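PDB 4R4K: uncharacterized protein from Bacteroides caccae, which is of unknown function but adopts a cystatin-like fold of the NTF2 clan, with pockets that hold polyethylene glycol in the crystal. Local coordinates for residues T36-D44 with Y126-L135; R70-S81 with F93-D103. One frame throughout, in Å; residues are numbered along the deposited sequence. Where two conformers were deposited one is given.

Contact 1 (T36-D44 with Y126-L135)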
loop_
_atom_site.group_PDB
_atom_site.type_symbol
_atom_site.label_atom_id
_atom_site.label_comp_id
_atom_site.label_asym_id
_atom_site.label_seq_id
_atom_site.Cartn_x
_atom_site.Cartn_y
_atom_site.Cartn_z
ATOM N N THR A 36 3.951 -10.715 0.101
ATOM C CA THR A 36 4.455 -10.810 -1.268
ATOM C C THR A 36 5.702 -9.944 -1.410
ATOM O O THR A 36 5.656 -8.730 -1.204
ATOM C CB THR A 36 3.389 -10.377 -2.285
ATOM O OG1 THR A 36 2.211 -11.162 -2.091
ATOM C CG2 THR A 36 3.892 -10.553 -3.731
ATOM N N PRO A 37 6.844 -10.561 -1.765
ATOM C CA PRO A 37 8.040 -9.745 -1.944
ATOM C C PRO A 37 7.997 -8.941 -3.245
ATOM O O PRO A 37 7.135 -9.152 -4.092
ATOM C CB PRO A 37 9.165 -10.782 -2.011
ATOM C CG PRO A 37 8.520 -11.991 -2.579
ATOM C CD PRO A 37 7.099 -11.985 -2.067
ATOM N N ILE A 38 8.921 -8.007 -3.381
ATOM C CA ILE A 38 9.071 -7.242 -4.599
ATOM C C ILE A 38 9.754 -8.166 -5.604
ATOM O O ILE A 38 10.781 -8.719 -5.278
ATOM C CB ILE A 38 9.897 -5.969 -4.326
ATOM C CG1 ILE A 38 9.114 -5.031 -3.372
ATOM C CG2 ILE A 38 10.231 -5.228 -5.615
ATOM C CD1 ILE A 38 9.974 -4.018 -2.643
ATOM N N THR A 39 9.182 -8.312 -6.801
ATOM C CA THR A 39 9.739 -9.151 -7.872
ATOM C C THR A 39 10.069 -8.284 -9.093
ATOM O O THR A 39 9.189 -7.657 -9.678
ATOM C CB THR A 39 8.769 -10.246 -8.347
ATOM O OG1 THR A 39 8.417 -11.072 -7.246
ATOM C CG2 THR A 39 9.414 -11.126 -9.420
ATOM N N LEU A 40 11.339 -8.299 -9.477
ATOM C CA LEU A 40 11.849 -7.522 -10.624
ATOM C C LEU A 40 12.597 -8.458 -11.629
ATOM O O LEU A 40 13.062 -9.521 -11.223
ATOM C CB LEU A 40 12.790 -6.445 -10.088
ATOM C CG LEU A 40 12.236 -5.543 -8.960
ATOM C CD1 LEU A 40 13.324 -4.650 -8.385
ATOM C CD2 LEU A 40 11.082 -4.680 -9.425
ATOM N N LEU A 41 12.684 -8.104 -12.913
ATOM C CA LEU A 41 13.518 -8.864 -13.883
ATOM C C LEU A 41 14.941 -8.358 -13.793
ATOM O O LEU A 41 15.155 -7.151 -13.832
ATOM C CB LEU A 41 13.041 -8.678 -15.334
ATOM C CG LEU A 41 12.336 -9.768 -16.123
ATOM C CD1 LEU A 41 12.505 -9.496 -17.612
ATOM C CD2 LEU A 41 12.861 -11.146 -15.772
ATOM N N ALA A 42 15.906 -9.262 -13.743
ATOM C CA ALA A 42 17.316 -8.856 -13.819
ATOM C C ALA A 42 17.659 -8.287 -15.200
ATOM O O ALA A 42 16.893 -8.418 -16.160
ATOM C CB ALA A 42 18.245 -10.020 -13.492
ATOM N N ASP A 43 18.794 -7.607 -15.290
ATOM C CA ASP A 43 19.253 -7.071 -16.574
ATOM C C ASP A 43 19.433 -8.178 -17.631
ATOM O O ASP A 43 19.198 -7.940 -18.810
ATOM C CB ASP A 43 20.570 -6.312 -16.397
ATOM C CG ASP A 43 20.404 -5.044 -15.589
ATOM O OD1 ASP A 43 19.254 -4.548 -15.458
ATOM O OD2 ASP A 43 21.432 -4.561 -15.071
ATOM N N ASP A 44 19.838 -9.376 -17.199
ATOM C CA ASP A 44 19.948 -10.545 -18.082
ATOM C C ASP A 44 18.671 -10.852 -18.878
ATOM O O ASP A 44 18.709 -11.558 -19.886
ATOM C CB ASP A 44 20.427 -11.783 -17.294
ATOM C CG ASP A 44 19.327 -12.467 -16.493
ATOM O OD1 ASP A 44 18.230 -11.912 -16.311
ATOM O OD2 ASP A 44 19.574 -13.592 -16.019
ATOM N N TYR A 126 7.202 -0.006 -6.878
ATOM C CA TYR A 126 8.038 -1.136 -7.157
ATOM C C TYR A 126 7.401 -2.081 -8.182
ATOM O O TYR A 126 7.420 -3.304 -8.039
ATOM C CB TYR A 126 8.353 -1.878 -5.876
ATOM C CG TYR A 126 8.885 -0.999 -4.762
ATOM C CD1 TYR A 126 10.049 -0.289 -4.916
ATOM C CD2 TYR A 126 8.208 -0.879 -3.563
ATOM C CE1 TYR A 126 10.522 0.510 -3.898
ATOM C CE2 TYR A 126 8.665 -0.077 -2.533
ATOM C CZ TYR A 126 9.816 0.620 -2.704
ATOM O OH TYR A 126 10.295 1.391 -1.687
ATOM N N GLY A 127 6.885 -1.504 -9.258
ATOM C CA GLY A 127 6.242 -2.269 -10.319
ATOM C C GLY A 127 7.175 -3.215 -11.035
ATOM O O GLY A 127 8.418 -3.113 -10.978
ATOM N N TYR A 128 6.572 -4.149 -11.754
ATOM C CA TYR A 128 7.357 -5.110 -12.489
ATOM C C TYR A 128 8.101 -4.366 -13.600
ATOM O O TYR A 128 9.088 -4.860 -14.073
ATOM C CB TYR A 128 6.500 -6.204 -13.098
ATOM C CG TYR A 128 7.335 -7.356 -13.600
ATOM C CD1 TYR A 128 7.802 -8.330 -12.716
ATOM C CD2 TYR A 128 7.678 -7.462 -14.933
ATOM C CE1 TYR A 128 8.567 -9.390 -13.154
ATOM C CE2 TYR A 128 8.446 -8.515 -15.381
ATOM C CZ TYR A 128 8.885 -9.474 -14.488
ATOM O OH TYR A 128 9.652 -10.520 -14.933
ATOM N N ASP A 129 7.630 -3.164 -13.996
ATOM C CA ASP A 129 8.330 -2.362 -15.028
ATOM C C ASP A 129 9.542 -1.584 -14.529
ATOM O O ASP A 129 10.175 -0.861 -15.300
ATOM C CB ASP A 129 7.457 -1.304 -15.707
ATOM C CG ASP A 129 6.389 -1.882 -16.598
ATOM O OD1 ASP A 129 6.512 -3.062 -17.005
ATOM O OD2 ASP A 129 5.443 -1.120 -16.913
ATOM N N LEU A 130 9.830 -1.668 -13.239
ATOM C CA LEU A 130 11.011 -1.005 -12.715
ATOM C C LEU A 130 12.312 -1.761 -12.978
ATOM O O LEU A 130 12.455 -2.925 -12.578
ATOM C CB LEU A 130 10.867 -0.802 -11.216
ATOM C CG LEU A 130 11.954 -0.012 -10.475
ATOM C CD1 LEU A 130 11.883 1.442 -10.905
ATOM C CD2 LEU A 130 11.753 -0.146 -8.977
ATOM N N PRO A 131 13.287 -1.093 -13.633
ATOM C CA PRO A 131 14.582 -1.751 -13.805
ATOM C C PRO A 131 15.227 -2.007 -12.458
ATOM O O PRO A 131 15.190 -1.154 -11.577
ATOM C CB PRO A 131 15.394 -0.733 -14.610
ATOM C CG PRO A 131 14.385 0.095 -15.307
ATOM C CD PRO A 131 13.225 0.185 -14.364
ATOM N N ILE A 132 15.811 -3.181 -12.296
ATOM C CA ILE A 132 16.426 -3.572 -11.041
ATOM C C ILE A 132 17.512 -2.562 -10.623
ATOM O O ILE A 132 17.710 -2.298 -9.436
ATOM C CB ILE A 132 16.990 -5.012 -11.178
ATOM C CG1 ILE A 132 17.363 -5.646 -9.835
ATOM C CG2 ILE A 132 18.196 -5.032 -12.113
ATOM C CD1 ILE A 132 17.415 -7.165 -9.920
ATOM N N GLY A 133 18.182 -1.962 -11.613
ATOM C CA GLY A 133 19.210 -0.955 -11.369
ATOM C C GLY A 133 18.693 0.350 -10.774
ATOM O O GLY A 133 19.476 1.146 -10.279
ATOM N N GLU A 134 17.383 0.563 -10.839
ATOM C CA GLU A 134 16.742 1.749 -10.280
ATOM C C GLU A 134 16.099 1.494 -8.913
ATOM O O GLU A 134 15.569 2.426 -8.310
ATOM C CB GLU A 134 15.708 2.308 -11.268
ATOM C CG GLU A 134 16.322 2.861 -12.559
ATOM C CD GLU A 134 15.305 3.498 -13.502
ATOM O OE1 GLU A 134 14.098 3.507 -13.171
ATOM O OE2 GLU A 134 15.724 4.011 -14.571
ATOM N N LEU A 135 16.155 0.261 -8.417
ATOM C CA LEU A 135 15.524 -0.070 -7.125
ATOM C C LEU A 135 16.086 0.762 -5.961
ATOM O O LEU A 135 15.335 1.394 -5.219
ATOM C CB LEU A 135 15.632 -1.558 -6.803
ATOM C CG LEU A 135 14.992 -1.958 -5.450
ATOM C CD1 LEU A 135 13.517 -1.565 -5.389
ATOM C CD2 LEU A 135 15.139 -3.449 -5.209
HETATM O O HOH W 1 7.034 -5.970 -8.597
HETATM O O HOH W 2 11.827 -5.418 -13.530
HETATM O O HOH W 3 14.608 -4.701 -14.777
HETATM O O HOH W 4 18.241 -1.997 -14.632
#
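Leu40 reaches across to the segment 126-135 with both methyl branches. CD1 meets CD2 of Leu135 at 3.9 Å, at the start of helix 135-152, the two side chains crossing at about a right angle. CD2 rests against the backbone instead, 3.5 Å from O of Gly127, inside the type I turn 127-130 that is closed by Leu130 N bonding to Gly127 O. A forked aliphatic side chain suits this place, since one methyl can meet Leu135 while the other lies against the turn. Farther back along the strand, CD1 of Ile38 sits over one face of the Tyr126 ring, 4.0 Å from its centroid and 24° off the normal, a CH-pi contact. Ile38 carries CG1 beside its backbone N (chi1 -65°), which sends CD1 over the ring; the phenol OH bonds to the backbone O of Lys57. Beyond the strand, Ile132 CG2 lies 3.5 Å from Asp43 OD1. In the conformer given, the Tyr128 ring lies obliquely by Thr39 O and Leu41, a less certain contact because Tyr128 was modelled in two conformers.

No direct hydrogen bond spans the two segments; four waters do that work. One accepts from Leu41 N and donates to Tyr128 O and Leu130 O, lying 2.7 Å from Leu130 O. Others link Thr39 O to Tyr126 O, Leu41 O to Ile132 N, and Asp43 OD1 to Gly133 N. The strand pairs directly with strand 48-51 but not with the irregular loop; apolar side chains therefore probably supply most adhesion, while water satisfies facing polar groups.

Contact 2 (R70-S81 with F93-D103). With PEU (2,5,8,11,14,17,20,23,26,29,32,35,38,41,44,47,50,53,56,59,62,65,68,71,74,77,80-heptacosaoxadooctacontan-82-ol), chain I.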
loop_
_atom_site.group_PDB
_atom_site.type_symbol
_atom_site.label_atom_id
_atom_site.label_comp_id
_atom_site.label_asym_id
_atom_site.label_seq_id
_atom_site.Cartn_x
_atom_site.Cartn_y
_atom_site.Cartn_z
ATOM N N ARG A 70 -13.920 7.692 -7.699
ATOM C CA ARG A 70 -13.759 7.557 -9.113
ATOM C C ARG A 70 -13.407 8.939 -9.646
ATOM O O ARG A 70 -14.180 9.896 -9.454
ATOM C CB ARG A 70 -15.056 7.024 -9.715
ATOM C CG ARG A 70 -15.021 6.823 -11.208
ATOM C CD ARG A 70 -16.372 6.283 -11.655
ATOM N NE ARG A 70 -16.664 6.672 -13.026
ATOM C CZ ARG A 70 -16.403 5.902 -14.068
ATOM N NH1 ARG A 70 -15.864 4.698 -13.892
ATOM N NH2 ARG A 70 -16.681 6.318 -15.292
ATOM N N ILE A 71 -12.241 9.035 -10.293
ATOM C CA ILE A 71 -11.721 10.290 -10.777
ATOM C C ILE A 71 -11.761 10.257 -12.293
ATOM O O ILE A 71 -11.080 9.436 -12.907
ATOM C CB ILE A 71 -10.274 10.545 -10.293
ATOM C CG1 ILE A 71 -10.173 10.484 -8.770
ATOM C CG2 ILE A 71 -9.785 11.902 -10.770
ATOM C CD1 ILE A 71 -8.750 10.391 -8.255
ATOM N N GLU A 72 -12.557 11.152 -12.881
ATOM C CA GLU A 72 -12.657 11.292 -14.328
ATOM C C GLU A 72 -11.818 12.481 -14.729
ATOM O O GLU A 72 -12.158 13.610 -14.386
ATOM C CB GLU A 72 -14.140 11.525 -14.745
ATOM C CG GLU A 72 -14.987 10.266 -14.717
ATOM C CD GLU A 72 -16.477 10.531 -14.897
ATOM O OE1 GLU A 72 -16.986 11.547 -14.344
ATOM O OE2 GLU A 72 -17.141 9.700 -15.568
ATOM N N GLN A 73 -10.700 12.229 -15.400
ATOM C CA GLN A 73 -9.752 13.289 -15.765
ATOM C C GLN A 73 -10.081 13.856 -17.122
ATOM O O GLN A 73 -10.405 13.119 -18.070
ATOM C CB GLN A 73 -8.316 12.754 -15.710
ATOM C CG GLN A 73 -7.907 12.246 -14.346
ATOM C CD GLN A 73 -6.511 11.613 -14.318
ATOM O OE1 GLN A 73 -6.097 11.012 -15.274
ATOM N NE2 GLN A 73 -5.837 11.684 -13.184
ATOM N N GLU A 74 -9.923 15.166 -17.267
ATOM C CA GLU A 74 -10.125 15.800 -18.558
ATOM C C GLU A 74 -9.225 15.208 -19.645
ATOM O O GLU A 74 -9.639 15.110 -20.788
ATOM C CB GLU A 74 -9.894 17.313 -18.462
ATOM C CG GLU A 74 -10.262 18.076 -19.733
ATOM C CD GLU A 74 -9.211 18.079 -20.837
ATOM O OE1 GLU A 74 -8.027 17.769 -20.596
ATOM O OE2 GLU A 74 -9.575 18.418 -21.987
ATOM N N GLU A 75 -8.001 14.823 -19.269
ATOM C CA GLU A 75 -7.043 14.187 -20.202
ATOM C C GLU A 75 -7.320 12.722 -20.559
ATOM O O GLU A 75 -6.548 12.113 -21.299
ATOM C CB GLU A 75 -5.614 14.362 -19.691
ATOM C CG GLU A 75 -5.149 15.771 -19.960
ATOM C CD GLU A 75 -3.876 16.152 -19.229
ATOM O OE1 GLU A 75 -3.390 15.369 -18.379
ATOM O OE2 GLU A 75 -3.367 17.256 -19.519
ATOM N N GLY A 76 -8.399 12.149 -20.037
ATOM C CA GLY A 76 -8.980 10.931 -20.617
ATOM C C GLY A 76 -9.027 9.748 -19.663
ATOM O O GLY A 76 -9.823 8.824 -19.829
ATOM N N GLY A 77 -8.183 9.765 -18.651
ATOM C CA GLY A 77 -8.138 8.629 -17.742
ATOM C C GLY A 77 -9.275 8.625 -16.739
ATOM O O GLY A 77 -9.796 9.672 -16.400
ATOM N N ILE A 78 -9.666 7.433 -16.300
ATOM C CA ILE A 78 -10.552 7.275 -15.151
ATOM C C ILE A 78 -9.815 6.447 -14.122
ATOM O O ILE A 78 -9.469 5.287 -14.375
ATOM C CB ILE A 78 -11.874 6.585 -15.538
ATOM C CG1 ILE A 78 -12.593 7.402 -16.614
ATOM C CG2 ILE A 78 -12.750 6.390 -14.317
ATOM C CD1 ILE A 78 -13.871 6.787 -17.130
ATOM N N TYR A 79 -9.548 7.051 -12.977
ATOM C CA TYR A 79 -8.802 6.398 -11.899
ATOM C C TYR A 79 -9.823 5.964 -10.822
ATOM O O TYR A 79 -10.701 6.739 -10.421
ATOM C CB TYR A 79 -7.777 7.355 -11.341
ATOM C CG TYR A 79 -6.736 6.684 -10.460
ATOM C CD1 TYR A 79 -5.618 6.070 -11.024
ATOM C CD2 TYR A 79 -6.875 6.630 -9.076
ATOM C CE1 TYR A 79 -4.667 5.414 -10.243
ATOM C CE2 TYR A 79 -5.912 5.998 -8.290
ATOM C CZ TYR A 79 -4.813 5.399 -8.879
ATOM O OH TYR A 79 -3.846 4.779 -8.114
ATOM N N VAL A 80 -9.774 4.704 -10.411
ATOM C CA VAL A 80 -10.771 4.160 -9.511
ATOM C C VAL A 80 -10.055 3.535 -8.322
ATOM O O VAL A 80 -9.099 2.791 -8.513
ATOM C CB VAL A 80 -11.623 3.064 -10.223
ATOM C CG1 VAL A 80 -12.605 2.402 -9.266
ATOM C CG2 VAL A 80 -12.364 3.651 -11.422
ATOM N N SER A 81 -10.541 3.846 -7.133
ATOM C CA SER A 81 -10.055 3.265 -5.890
ATOM C C SER A 81 -11.248 2.739 -5.127
ATOM O O SER A 81 -12.310 3.378 -5.043
ATOM C CB SER A 81 -9.275 4.277 -5.060
ATOM O OG SER A 81 -10.095 5.435 -4.813
ATOM N N PHE A 93 -8.004 -3.189 -0.506
ATOM C CA PHE A 93 -8.179 -1.922 -1.186
ATOM C C PHE A 93 -7.327 -1.955 -2.463
ATOM O O PHE A 93 -6.163 -2.360 -2.431
ATOM C CB PHE A 93 -7.734 -0.794 -0.279
ATOM C CG PHE A 93 -7.917 0.578 -0.862
ATOM C CD1 PHE A 93 -9.156 1.222 -0.806
ATOM C CD2 PHE A 93 -6.840 1.245 -1.441
ATOM C CE1 PHE A 93 -9.304 2.502 -1.320
ATOM C CE2 PHE A 93 -6.986 2.518 -1.937
ATOM C CZ PHE A 93 -8.213 3.154 -1.862
ATOM N N GLU A 94 -7.923 -1.556 -3.572
ATOM C CA GLU A 94 -7.269 -1.541 -4.870
ATOM C C GLU A 94 -7.495 -0.210 -5.562
ATOM O O GLU A 94 -8.581 0.350 -5.471
ATOM C CB GLU A 94 -7.775 -2.695 -5.735
ATOM C CG GLU A 94 -6.990 -3.940 -5.456
ATOM C CD GLU A 94 -7.475 -5.173 -6.184
ATOM O OE1 GLU A 94 -8.104 -5.059 -7.264
ATOM O OE2 GLU A 94 -7.172 -6.268 -5.677
ATOM N N ALA A 95 -6.445 0.303 -6.218
ATOM C CA ALA A 95 -6.548 1.536 -6.966
ATOM C C ALA A 95 -5.763 1.446 -8.268
ATOM O O ALA A 95 -4.728 0.757 -8.352
ATOM C CB ALA A 95 -6.066 2.709 -6.140
ATOM N N GLY A 96 -6.277 2.117 -9.299
ATOM C CA GLY A 96 -5.618 2.151 -10.588
ATOM C C GLY A 96 -6.503 2.768 -11.655
ATOM O O GLY A 96 -7.701 3.034 -11.405
ATOM N N TYR A 97 -5.912 2.980 -12.829
ATOM C CA TYR A 97 -6.675 3.461 -13.987
ATOM C C TYR A 97 -7.557 2.349 -14.544
ATOM O O TYR A 97 -7.133 1.197 -14.642
ATOM C CB TYR A 97 -5.730 3.974 -15.083
ATOM C CG TYR A 97 -5.185 5.336 -14.783
ATOM C CD1 TYR A 97 -5.991 6.453 -14.892
ATOM C CD2 TYR A 97 -3.889 5.495 -14.305
ATOM C CE1 TYR A 97 -5.514 7.717 -14.577
ATOM C CE2 TYR A 97 -3.405 6.748 -13.981
ATOM C CZ TYR A 97 -4.214 7.853 -14.125
ATOM O OH TYR A 97 -3.756 9.108 -13.780
ATOM N N GLU A 98 -8.795 2.681 -14.886
ATOM C CA GLU A 98 -9.674 1.734 -15.576
ATOM C C GLU A 98 -8.979 1.305 -16.855
ATOM O O GLU A 98 -8.460 2.140 -17.595
ATOM C CB GLU A 98 -10.998 2.361 -16.024
ATOM C CG GLU A 98 -12.137 2.405 -15.035
ATOM C CD GLU A 98 -13.421 2.906 -15.693
ATOM O OE1 GLU A 98 -13.411 3.227 -16.903
ATOM O OE2 GLU A 98 -14.451 2.990 -15.021
ATOM N N GLU A 99 -8.968 0.003 -17.094
ATOM C CA GLU A 99 -8.414 -0.612 -18.312
ATOM C C GLU A 99 -6.883 -0.784 -18.255
ATOM O O GLU A 99 -6.286 -1.282 -19.214
ATOM C CB GLU A 99 -8.861 0.067 -19.651
ATOM C CG GLU A 99 -10.369 0.508 -19.803
ATOM C CD GLU A 99 -10.791 0.726 -21.265
ATOM O OE1 GLU A 99 -9.900 0.797 -22.149
ATOM O OE2 GLU A 99 -12.023 0.831 -21.538
ATOM N N SER A 100 -6.264 -0.417 -17.128
ATOM C CA SER A 100 -4.844 -0.655 -16.876
ATOM C C SER A 100 -4.739 -1.628 -15.703
ATOM O O SER A 100 -5.716 -1.837 -14.979
ATOM C CB SER A 100 -4.063 0.650 -16.558
ATOM O OG SER A 100 -3.975 1.509 -17.680
ATOM N N GLU A 101 -3.554 -2.184 -15.488
ATOM C CA GLU A 101 -3.284 -2.948 -14.286
ATOM C C GLU A 101 -3.349 -1.990 -13.089
ATOM O O GLU A 101 -3.038 -0.806 -13.191
ATOM C CB GLU A 101 -1.890 -3.591 -14.358
ATOM C CG GLU A 101 -1.571 -4.526 -13.218
ATOM C CD GLU A 101 -2.540 -5.695 -13.134
ATOM O OE1 GLU A 101 -2.325 -6.734 -13.784
ATOM O OE2 GLU A 101 -3.539 -5.554 -12.423
ATOM N N ILE A 102 -3.740 -2.530 -11.944
ATOM C CA ILE A 102 -3.822 -1.719 -10.719
ATOM C C ILE A 102 -2.440 -1.230 -10.352
ATOM O O ILE A 102 -1.428 -1.860 -10.712
ATOM C CB ILE A 102 -4.397 -2.500 -9.533
ATOM C CG1 ILE A 102 -3.476 -3.672 -9.172
ATOM C CG2 ILE A 102 -5.824 -2.935 -9.828
ATOM C CD1 ILE A 102 -3.745 -4.244 -7.809
ATOM N N ASP A 103 -2.372 -0.079 -9.700
ATOM C CA ASP A 103 -1.091 0.418 -9.179
ATOM C C ASP A 103 -0.970 0.397 -7.652
ATOM O O ASP A 103 0.057 0.748 -7.120
ATOM C CB ASP A 103 -0.744 1.789 -9.750
ATOM C CG ASP A 103 -1.767 2.824 -9.459
ATOM O OD1 ASP A 103 -2.502 2.745 -8.446
ATOM O OD2 ASP A 103 -1.821 3.752 -10.300
HETATM O OCY PEU I . -2.086 8.637 -9.755
HETATM C CCZ PEU I . -3.027 9.247 -10.643
HETATM C CDA PEU I . -4.262 9.746 -9.892
HETATM O ODB PEU I . -3.950 9.897 -8.509
HETATM C CDC PEU I . -5.067 10.196 -7.673
HETATM C CDD PEU I . -4.990 9.317 -6.425
HETATM O ODE PEU I . -4.914 10.125 -5.248
HETATM O O HOH W 5 -16.243 3.975 -17.124
HETATM O O HOH W 6 -8.643 5.103 -17.722
#
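Backbone hydrogen bonds join Val80 and Gly96, the hydrogen-bonded pair of this antiparallel ladder: Val80 N gives to Gly96 O at 2.8 Å, and Gly96 N returns a bond to Val80 O. Beyond them Glu98 N reaches Ile78 O almost straight, at 170°.

Aromatic contacts occupy the face carrying Tyr79 and Tyr97. Tyr79 turns its edge to the face of Tyr97, an edge-to-face pair with planes at 79°, and CD1 stands over the centre of that ring. Polyethylene glycol lies over one face of Tyr79, and Gly96 N lies off-centre over the other. Gly96 suits its place because a side chain there would run into Ile102 on the other face of the sheet. The phenol suits its place by ending in a polar group: Tyr79 OH donates a very short bond to Asp103 OD1, 2.5 Å. Ligand carbon CCZ comes within 3.2 Å of Tyr97 OH.

Charged groups gather on the other face. In the conformer given, Arg70 NH1 forms a salt bridge with Glu98 OE2, modelled too close (2.5 Å) for its exact geometry to be trusted, while NH2 makes a weak one with Glu72. Ile78 CG2 packs on the guanidinium face, and a water bridges Arg70 NH2 to Glu98 OE2.

The contact lies at the open end of hairpin 78-87/90-97. Strand 69-72, outermost in the five-stranded sheet, supplies Arg70 and pairs with strand 78-87; strand 104-110 lies beyond strand 90-97.

Both contacts are partly buried and lie well out from the middle of the chain, their centres about 23 Å apart and without touching; contact 2 is nested in the loop that contact 1 closes. They share no strand. Contact 1 sets an edge of the small two-stranded sheet against the loop leading into helix 135-152, whereas contact 2 lies wholly within the five-stranded sheet and its connecting loops. Regular strand pairing lets contact 2 use direct backbone bonds, with aromatics that line a polyethylene glycol site on one face and ion pairs on the other. Contact 1, lacking matched strands, rests on aliphatic packing, a methyl over a tyrosine ring, and bridging water.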